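Local atomic coordinates of DUF4783 domain-containing protein (Bacteroides fragilis, PDB entry 4OUQ), a protein that is of unknown function but adopts a small helix-and-sheet fold of the NTF2-like clan and is probably exported from the cytoplasm. Residues Val6-Ala11 against Gln18-Tyr23; Phe73-Leu78 against Asn84-Cys89; Val10-Gly15 against Ala50-Asn55. All coordinates share one frame; numbering follows the deposited sequence.

Contact 1: residues Val6-Ala11 against Gln18-Tyr23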
loop_
_atom_site.group_PDB
_atom_site.type_symbol
_atom_site.label_atom_id
_atom_site.label_comp_id
_atom_site.label_asym_id
_atom_site.label_seq_id
_atom_site.Cartn_x
_atom_site.Cartn_y
_atom_site.Cartn_z
ATOM N N VAL A 6 8.273 -1.221 -8.729
ATOM C CA VAL A 6 8.329 -2.667 -8.606
ATOM C C VAL A 6 8.446 -3.088 -7.147
ATOM O O VAL A 6 7.952 -4.131 -6.739
ATOM C CB VAL A 6 9.595 -3.169 -9.379
ATOM C CG1 VAL A 6 9.941 -4.614 -9.079
ATOM C CG2 VAL A 6 9.412 -3.002 -10.869
ATOM N N GLY A 7 9.269 -2.345 -6.380
ATOM C CA GLY A 7 9.467 -2.681 -5.016
ATOM C C GLY A 7 8.210 -2.689 -4.148
ATOM O O GLY A 7 8.149 -3.375 -3.141
ATOM N N VAL A 8 7.241 -1.854 -4.497
ATOM C CA VAL A 8 5.983 -1.800 -3.782
ATOM C C VAL A 8 5.210 -3.094 -3.957
ATOM O O VAL A 8 4.704 -3.640 -3.016
ATOM C CB VAL A 8 5.187 -0.597 -4.218
ATOM C CG1 VAL A 8 3.753 -0.679 -3.707
ATOM C CG2 VAL A 8 5.908 0.691 -3.713
ATOM N N VAL A 9 5.141 -3.537 -5.207
ATOM C CA VAL A 9 4.395 -4.758 -5.549
ATOM C C VAL A 9 5.075 -5.951 -4.863
ATOM O O VAL A 9 4.425 -6.784 -4.287
ATOM C CB VAL A 9 4.357 -4.968 -7.058
ATOM C CG1 VAL A 9 3.691 -6.307 -7.376
ATOM C CG2 VAL A 9 3.613 -3.844 -7.746
ATOM N N VAL A 10 6.397 -5.992 -4.894
ATOM C CA VAL A 10 7.169 -7.059 -4.232
ATOM C C VAL A 10 6.920 -7.055 -2.752
ATOM O O VAL A 10 6.705 -8.095 -2.142
ATOM C CB VAL A 10 8.692 -6.929 -4.554
ATOM C CG1 VAL A 10 9.495 -7.913 -3.720
ATOM C CG2 VAL A 10 8.928 -7.089 -6.075
ATOM N N ALA A 11 6.913 -5.866 -2.150
ATOM C CA ALA A 11 6.674 -5.783 -0.704
ATOM C C ALA A 11 5.275 -6.275 -0.322
ATOM O O ALA A 11 5.124 -7.034 0.629
ATOM C CB ALA A 11 6.910 -4.359 -0.226
ATOM N N GLN A 18 8.598 -3.312 6.071
ATOM C CA GLN A 18 9.882 -2.709 6.147
ATOM C C GLN A 18 10.320 -2.323 4.720
ATOM O O GLN A 18 10.856 -1.266 4.532
ATOM C CB GLN A 18 10.912 -3.693 6.798
ATOM C CG GLN A 18 12.263 -3.076 7.064
ATOM C CD GLN A 18 13.102 -2.877 5.808
ATOM O OE1 GLN A 18 13.008 -3.653 4.873
ATOM N NE2 GLN A 18 13.919 -1.825 5.791
ATOM N N GLU A 19 10.032 -3.192 3.748
ATOM C CA GLU A 19 10.369 -2.899 2.368
ATOM C C GLU A 19 9.474 -1.799 1.829
ATOM O O GLU A 19 9.866 -1.098 0.919
ATOM C CB GLU A 19 10.275 -4.152 1.470
ATOM C CG GLU A 19 11.422 -5.115 1.618
ATOM C CD GLU A 19 11.340 -6.305 0.669
ATOM O OE1 GLU A 19 10.440 -6.390 -0.178
ATOM O OE2 GLU A 19 12.201 -7.189 0.806
ATOM N N LEU A 20 8.247 -1.702 2.306
ATOM C CA LEU A 20 7.357 -0.588 1.869
ATOM C C LEU A 20 7.852 0.719 2.357
ATOM O O LEU A 20 7.567 1.745 1.762
ATOM C CB LEU A 20 5.925 -0.735 2.370
ATOM C CG LEU A 20 4.998 -1.608 1.618
ATOM C CD1 LEU A 20 3.640 -1.685 2.264
ATOM C CD2 LEU A 20 4.825 -1.086 0.161
ATOM N N ASN A 21 8.543 0.714 3.479
ATOM C CA ASN A 21 8.893 1.960 4.139
ATOM C C ASN A 21 9.606 2.967 3.261
ATOM O O ASN A 21 9.239 4.131 3.279
ATOM C CB ASN A 21 9.663 1.704 5.418
ATOM C CG ASN A 21 9.952 2.996 6.194
ATOM O OD1 ASN A 21 11.090 3.423 6.283
ATOM N ND2 ASN A 21 8.902 3.650 6.689
ATOM N N ARG A 22 10.560 2.521 2.407
ATOM C CA ARG A 22 11.295 3.449 1.552
ATOM C C ARG A 22 10.424 4.067 0.451
ATOM O O ARG A 22 10.839 5.026 -0.179
ATOM C CB ARG A 22 12.545 2.802 0.906
ATOM C CG ARG A 22 12.243 1.729 -0.144
ATOM C CD ARG A 22 13.526 1.213 -0.821
ATOM N NE ARG A 22 14.331 0.398 0.087
ATOM C CZ ARG A 22 13.980 -0.806 0.525
ATOM N NH1 ARG A 22 12.800 -1.351 0.186
ATOM N NH2 ARG A 22 14.772 -1.438 1.346
ATOM N N TYR A 23 9.227 3.520 0.244
ATOM C CA TYR A 23 8.321 4.026 -0.771
ATOM C C TYR A 23 7.190 4.877 -0.177
ATOM O O TYR A 23 6.349 5.335 -0.903
ATOM C CB TYR A 23 7.728 2.864 -1.590
ATOM C CG TYR A 23 8.793 2.036 -2.244
ATOM C CD1 TYR A 23 9.396 2.470 -3.375
ATOM C CD2 TYR A 23 9.058 0.755 -1.813
ATOM C CE1 TYR A 23 10.412 1.752 -3.957
ATOM C CE2 TYR A 23 10.040 -0.008 -2.404
ATOM C CZ TYR A 23 10.685 0.481 -3.492
ATOM O OH TYR A 23 11.648 -0.253 -4.121
HETATM O O HOH W 1 10.483 -4.521 -2.238
HETATM O O HOH W 2 10.968 -0.009 -6.930
#
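Gly7 and Tyr23 meet where the first turn of helix 6-14 faces the end of the segment Gln18-Tyr23. The phenol oxygen OH of Tyr23 lies 3.4 Å from Gly7 CA, closer than a beta carbon here would allow, so glycine suits the place.

Between the two segments the polar links run through water. One water accepts from Gly7 N and lies 2.9 Å from Tyr23 OH. A second donates to Gly7 O and to Glu19 OE1, 2.8 Å from each, so both backbone polar atoms of Gly7 are used. The other carboxylate oxygen of Glu19, OE2, forms a salt bridge with Lys14, near the C-terminal end of helix 6-14.

Apolar contacts fill the rest. Val8 sends its two methyls to different partners: CG2, anti to the carbonyl carbon, sits 3.5 Å from Tyr23 CG beside the root of the ring, while CG1 meets Leu20 CD2 at 4.0 Å. Val8 N lies over the outer part of one ring face. Ala11 CB fits between Glu19 CB and Leu20 CG, 3.8 Å from each; its small size lets the helices come close.

Helix 6-14 and the short, weakly bonded helix 17-21 thus pack side against side. Leu20 continues onto Leu48 and Phe52 of helix 41-54, Val9 packs on strand 57-67, and the backbone of Tyr23 bonds to Ile100 of strand 97-107.

Contact 2: residues Phe73-Leu78 against Asn84-Cys89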
loop_
_atom_site.group_PDB
_atom_site.type_symbol
_atom_site.label_atom_id
_atom_site.label_comp_id
_atom_site.label_asym_id
_atom_site.label_seq_id
_atom_site.Cartn_x
_atom_site.Cartn_y
_atom_site.Cartn_z
ATOM N N PHE A 73 -1.530 5.245 -9.646
ATOM C CA PHE A 73 -2.107 4.302 -8.741
ATOM C C PHE A 73 -2.042 2.875 -9.235
ATOM O O PHE A 73 -1.924 2.663 -10.442
ATOM C CB PHE A 73 -3.598 4.684 -8.429
ATOM C CG PHE A 73 -4.531 4.573 -9.611
ATOM C CD1 PHE A 73 -5.146 3.337 -9.916
ATOM C CD2 PHE A 73 -4.799 5.652 -10.448
ATOM C CE1 PHE A 73 -5.952 3.213 -11.040
ATOM C CE2 PHE A 73 -5.656 5.539 -11.550
ATOM C CZ PHE A 73 -6.210 4.305 -11.859
ATOM N N ILE A 74 -2.157 1.953 -8.298
ATOM C CA ILE A 74 -2.417 0.564 -8.603
ATOM C C ILE A 74 -3.677 0.118 -7.824
ATOM O O ILE A 74 -3.930 0.553 -6.670
ATOM C CB ILE A 74 -1.239 -0.398 -8.320
ATOM C CG1 ILE A 74 -0.736 -0.281 -6.896
ATOM C CG2 ILE A 74 -0.126 -0.158 -9.297
ATOM C CD1 ILE A 74 0.399 -1.255 -6.548
ATOM N N ILE A 75 -4.415 -0.761 -8.476
ATOM C CA ILE A 75 -5.574 -1.402 -7.870
ATOM C C ILE A 75 -5.134 -2.899 -7.825
ATOM O O ILE A 75 -4.862 -3.477 -8.888
ATOM C CB ILE A 75 -6.832 -1.291 -8.749
ATOM C CG1 ILE A 75 -7.192 0.142 -9.155
ATOM C CG2 ILE A 75 -8.011 -1.956 -8.039
ATOM C CD1 ILE A 75 -7.462 1.028 -7.982
ATOM N N GLY A 76 -5.137 -3.522 -6.655
ATOM C CA GLY A 76 -4.627 -4.915 -6.544
ATOM C C GLY A 76 -5.394 -5.730 -5.519
ATOM O O GLY A 76 -6.281 -5.186 -4.831
ATOM N N THR A 77 -5.215 -7.051 -5.594
ATOM C CA THR A 77 -5.874 -7.982 -4.681
ATOM C C THR A 77 -4.806 -8.710 -3.889
ATOM O O THR A 77 -3.879 -9.330 -4.481
ATOM C CB THR A 77 -6.794 -8.977 -5.453
ATOM O OG1 THR A 77 -7.812 -8.219 -6.177
ATOM C CG2 THR A 77 -7.441 -9.919 -4.504
ATOM N N LEU A 78 -4.895 -8.593 -2.560
ATOM C CA LEU A 78 -4.002 -9.224 -1.604
ATOM C C LEU A 78 -4.668 -10.473 -1.064
ATOM O O LEU A 78 -5.827 -10.419 -0.630
ATOM C CB LEU A 78 -3.759 -8.258 -0.455
ATOM C CG LEU A 78 -2.711 -8.627 0.583
ATOM C CD1 LEU A 78 -1.319 -8.453 -0.041
ATOM C CD2 LEU A 78 -2.874 -7.848 1.872
ATOM N N ASN A 84 -9.281 -12.442 1.148
ATOM C CA ASN A 84 -8.773 -11.429 0.223
ATOM C C ASN A 84 -9.081 -10.009 0.675
ATOM O O ASN A 84 -10.172 -9.742 1.276
ATOM C CB ASN A 84 -9.357 -11.610 -1.183
ATOM C CG ASN A 84 -8.854 -12.858 -1.904
ATOM O OD1 ASN A 84 -8.083 -13.678 -1.372
ATOM N ND2 ASN A 84 -9.305 -13.009 -3.126
ATOM N N PHE A 85 -8.170 -9.112 0.326
ATOM C CA PHE A 85 -8.338 -7.660 0.511
ATOM C C PHE A 85 -8.071 -6.980 -0.810
ATOM O O PHE A 85 -7.080 -7.310 -1.486
ATOM C CB PHE A 85 -7.374 -7.126 1.577
ATOM C CG PHE A 85 -7.614 -7.665 2.966
ATOM C CD1 PHE A 85 -7.185 -8.966 3.321
ATOM C CD2 PHE A 85 -8.277 -6.919 3.932
ATOM C CE1 PHE A 85 -7.400 -9.450 4.578
ATOM C CE2 PHE A 85 -8.463 -7.397 5.184
ATOM C CZ PHE A 85 -8.055 -8.680 5.510
ATOM N N ARG A 86 -8.826 -5.913 -1.078
ATOM C CA ARG A 86 -8.615 -5.071 -2.202
ATOM C C ARG A 86 -7.775 -3.868 -1.751
ATOM O O ARG A 86 -8.083 -3.260 -0.757
ATOM C CB ARG A 86 -9.919 -4.648 -2.722
ATOM C CG ARG A 86 -10.529 -5.658 -3.716
ATOM C CD ARG A 86 -10.119 -5.425 -5.181
ATOM N NE ARG A 86 -10.574 -4.106 -5.615
ATOM C CZ ARG A 86 -9.897 -3.006 -5.396
ATOM N NH1 ARG A 86 -8.587 -3.044 -5.010
ATOM N NH2 ARG A 86 -10.447 -1.866 -5.686
ATOM N N ILE A 87 -6.686 -3.628 -2.440
ATOM C CA ILE A 87 -5.684 -2.590 -2.095
ATOM C C ILE A 87 -5.705 -1.558 -3.230
ATOM O O ILE A 87 -5.491 -1.936 -4.434
ATOM C CB ILE A 87 -4.205 -3.169 -2.014
ATOM C CG1 ILE A 87 -4.087 -4.443 -1.135
ATOM C CG2 ILE A 87 -3.242 -2.122 -1.498
ATOM C CD1 ILE A 87 -4.743 -4.313 0.225
ATOM N N ASN A 88 -5.928 -0.296 -2.884
ATOM C CA ASN A 88 -5.732 0.782 -3.812
ATOM C C ASN A 88 -4.665 1.683 -3.296
ATOM O O ASN A 88 -4.782 2.235 -2.209
ATOM C CB ASN A 88 -6.985 1.543 -4.010
ATOM C CG ASN A 88 -6.917 2.444 -5.197
ATOM O OD1 ASN A 88 -5.845 2.962 -5.564
ATOM N ND2 ASN A 88 -8.038 2.625 -5.830
ATOM N N CYS A 89 -3.566 1.778 -4.038
ATOM C CA CYS A 89 -2.432 2.477 -3.553
ATOM C C CYS A 89 -2.089 3.624 -4.558
ATOM O O CYS A 89 -2.042 3.411 -5.806
ATOM C CB CYS A 89 -1.295 1.442 -3.301
ATOM S SG CYS A 89 0.292 2.068 -2.762
#
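Gly76 and Ile87 form the middle hydrogen-bonded pair of this antiparallel ladder, and Gly76 O is gripped twice. Ile87 N donates to Gly76 O at 2.9 Å in an almost straight bond (177° at the hydrogen), and Arg86 NH1 reaches the same oxygen at 3.2 Å from the opposite face of the carbonyl plane. The arginine can do so because its chain is bent at chi2 and chi3 (-89° and -61°), folding back across the neighbouring strand with Gly76 O in the plane of the guanidinium. NH1 also makes a weak bond to Ile87 O, which helps to hold the guanidinium in place.

Paired backbone bonds also join Ile74 with Cys89 and Leu78 with Phe85; Leu78 N to Phe85 O is 2.8 Å. Between them lie the non-hydrogen-bonded pairs Ile75-Asn88 and Thr77-Arg86, where CA-H...O contacts support the ladder.

The sheet has two unlike faces. On one, Ile75 CG2 lies over a face of the Arg86 guanidinium, 3.3 Å from NH1, while Thr77 OG1 lies near Arg86 CD and bonds to Asn63 OD1 of strand 57-67. On the other face Leu78 CB packs against Phe85 CB at 4.3 Å, and Phe85 turns its ring toward Phe51 in an edge-to-face pair.

The chemistry is that of an amphipathic hairpin: Ile74, Leu78, Phe85, Ile87 and Cys89 suit the buried side, whereas Thr77, Arg86 and Asn88, with Ile75 lying against the guanidinium, make the partly exposed face mostly polar, and there the arginine's charge would probably polarise the Gly76 carbonyl.

Contact 3: residues Val10-Gly15 against Ala50-Asn55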
loop_
_atom_site.group_PDB
_atom_site.type_symbol
_atom_site.label_atom_id
_atom_site.label_comp_id
_atom_site.label_asym_id
_atom_site.label_seq_id
_atom_site.Cartn_x
_atom_site.Cartn_y
_atom_site.Cartn_z
ATOM N N VAL A 10 6.397 -5.992 -4.894
ATOM C CA VAL A 10 7.169 -7.059 -4.232
ATOM C C VAL A 10 6.920 -7.055 -2.752
ATOM O O VAL A 10 6.705 -8.095 -2.142
ATOM C CB VAL A 10 8.692 -6.929 -4.554
ATOM C CG1 VAL A 10 9.495 -7.913 -3.720
ATOM C CG2 VAL A 10 8.928 -7.089 -6.075
ATOM N N ALA A 11 6.913 -5.866 -2.150
ATOM C CA ALA A 11 6.674 -5.783 -0.704
ATOM C C ALA A 11 5.275 -6.275 -0.322
ATOM O O ALA A 11 5.124 -7.034 0.629
ATOM C CB ALA A 11 6.910 -4.359 -0.226
ATOM N N PHE A 12 4.283 -5.902 -1.075
ATOM C CA PHE A 12 2.908 -6.390 -0.803
ATOM C C PHE A 12 2.816 -7.891 -0.994
ATOM O O PHE A 12 2.189 -8.571 -0.189
ATOM C CB PHE A 12 1.897 -5.697 -1.676
ATOM C CG PHE A 12 1.394 -4.370 -1.115
ATOM C CD1 PHE A 12 0.562 -4.325 0.047
ATOM C CD2 PHE A 12 1.620 -3.218 -1.773
ATOM C CE1 PHE A 12 0.137 -3.094 0.556
ATOM C CE2 PHE A 12 1.127 -1.981 -1.293
ATOM C CZ PHE A 12 0.446 -1.937 -0.124
ATOM N N LYS A 13 3.457 -8.429 -2.023
ATOM C CA LYS A 13 3.421 -9.864 -2.276
ATOM C C LYS A 13 3.970 -10.702 -1.080
ATOM O O LYS A 13 3.550 -11.882 -0.848
ATOM C CB LYS A 13 4.234 -10.183 -3.538
ATOM C CG LYS A 13 3.521 -9.908 -4.859
ATOM C CD LYS A 13 4.454 -10.108 -6.055
ATOM C CE LYS A 13 3.694 -10.003 -7.365
ATOM N NZ LYS A 13 2.849 -11.204 -7.587
ATOM N N LYS A 14 4.907 -10.118 -0.322
ATOM C CA LYS A 14 5.514 -10.767 0.861
ATOM C C LYS A 14 4.907 -10.330 2.209
ATOM O O LYS A 14 5.268 -10.880 3.273
ATOM C CB LYS A 14 6.998 -10.458 0.872
ATOM C CG LYS A 14 7.697 -10.907 -0.375
ATOM C CD LYS A 14 9.192 -10.881 -0.231
ATOM C CE LYS A 14 9.725 -9.471 -0.202
ATOM N NZ LYS A 14 11.190 -9.583 -0.264
ATOM N N GLY A 15 4.027 -9.308 2.204
ATOM C CA GLY A 15 3.545 -8.718 3.420
ATOM C C GLY A 15 4.667 -8.146 4.251
ATOM O O GLY A 15 4.735 -8.345 5.453
ATOM N N ALA A 50 1.299 -4.026 11.403
ATOM C CA ALA A 50 0.231 -4.651 12.153
ATOM C C ALA A 50 -0.768 -5.381 11.250
ATOM O O ALA A 50 -1.195 -6.535 11.540
ATOM C CB ALA A 50 -0.458 -3.640 13.029
ATOM N N PHE A 51 -1.104 -4.754 10.157
ATOM C CA PHE A 51 -2.049 -5.337 9.204
ATOM C C PHE A 51 -1.511 -6.652 8.624
ATOM O O PHE A 51 -2.220 -7.691 8.587
ATOM C CB PHE A 51 -2.402 -4.322 8.092
ATOM C CG PHE A 51 -3.308 -4.899 7.050
ATOM C CD1 PHE A 51 -4.674 -5.026 7.272
ATOM C CD2 PHE A 51 -2.775 -5.443 5.897
ATOM C CE1 PHE A 51 -5.495 -5.643 6.321
ATOM C CE2 PHE A 51 -3.605 -6.114 4.980
ATOM C CZ PHE A 51 -4.951 -6.206 5.227
ATOM N N PHE A 52 -0.249 -6.630 8.211
ATOM C CA PHE A 52 0.402 -7.839 7.674
ATOM C C PHE A 52 0.641 -8.894 8.707
ATOM O O PHE A 52 0.648 -10.098 8.393
ATOM C CB PHE A 52 1.760 -7.519 7.006
ATOM C CG PHE A 52 1.674 -6.657 5.755
ATOM C CD1 PHE A 52 0.660 -6.815 4.807
ATOM C CD2 PHE A 52 2.604 -5.642 5.550
ATOM C CE1 PHE A 52 0.613 -6.074 3.656
ATOM C CE2 PHE A 52 2.564 -4.858 4.396
ATOM C CZ PHE A 52 1.584 -5.075 3.437
ATOM N N SER A 53 0.772 -8.479 9.981
ATOM C CA SER A 53 0.929 -9.432 11.073
ATOM C C SER A 53 -0.413 -10.099 11.434
ATOM O O SER A 53 -0.450 -11.254 11.779
ATOM C CB SER A 53 1.535 -8.798 12.320
ATOM O OG SER A 53 2.823 -8.297 12.027
ATOM N N SER A 54 -1.480 -9.330 11.327
ATOM C CA SER A 54 -2.835 -9.806 11.576
ATOM C C SER A 54 -3.356 -10.733 10.447
ATOM O O SER A 54 -4.152 -11.660 10.721
ATOM C CB SER A 54 -3.764 -8.621 11.662
ATOM O OG SER A 54 -3.602 -7.953 12.866
ATOM N N ASN A 55 -2.864 -10.499 9.240
ATOM C CA ASN A 55 -3.344 -11.160 8.005
ATOM C C ASN A 55 -2.171 -11.657 7.226
ATOM O O ASN A 55 -1.672 -10.965 6.323
ATOM C CB ASN A 55 -4.200 -10.177 7.169
ATOM C CG ASN A 55 -5.368 -9.605 7.974
ATOM O OD1 ASN A 55 -6.346 -10.265 8.242
ATOM N ND2 ASN A 55 -5.257 -8.320 8.323
#
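Phe12 and Phe52 come together through similar first torsions: in each, CG lies anti to the carbonyl carbon and beside the backbone N, with chi1 -66° in Phe52. Phe52 is thereby directed from helix 41-54 at the end of helix 6-14, and the Phe12 ring is brought to its outer rim.

The pair is oblique, with planes at 80° and centroids 5.9 Å apart. Phe12 CD1 approaches in the plane of the Phe52 ring, at its edge, 3.6 Å from Phe52 CZ. Seen from the Phe12 ring, that CZ carbon arrives obliquely.

A face of the Phe52 ring is used by Gly15. Its CA stands 3.6 Å from the ring centroid and 11° off the normal, a CH-pi contact almost directly above the centre. The carbonyl runs out past the CG-CD2 edge, with Gly15 O 3.4 Å from Phe52 CD2. Glycine suits this position because its phi is positive, forming the Schellman motif that ends helix 6-14, and the turn leaves its CA lying on the aromatic face. Phenylalanine in turn supplies a broad apolar surface for backbone atoms and a rim for its aromatic neighbour.

At the end of helix 41-54, Asn55 ND2 bonds back to Phe51 O at 3.1 Å and lies over the outer part of one face of the Phe51 ring.

The contact joins the C-terminal ends of helices 6-14 and 41-54. Phe12 also touches Leu20 of helix 17-21, Phe60 of strand 57-67 and Ile87 of strand 83-94, while Phe52 packs on Val57 and Phe51 on Leu78 and Phe85.

In the fold
Contacts 1 and 3 both start from helix 6-14 and share Val10 and Ala11; their centres lie about 11 Å apart. Contact 2 follows both along the chain and belongs to the mixed sheet, its centre about 14 Å from that of contact 1 and 12 Å from that of contact 3. Helix 6-14 is the common element: it meets helix 17-21 in contact 1, the end of helix 41-54 in contact 3, and the hairpin of contact 2 through Val9 against Ile74 and Phe12 O against Leu78. Phe85 of contact 2 also reaches Asn55 at the end of contact 3. Together they line the interface between the helices and the sheet, consistent with an NTF2-like fold.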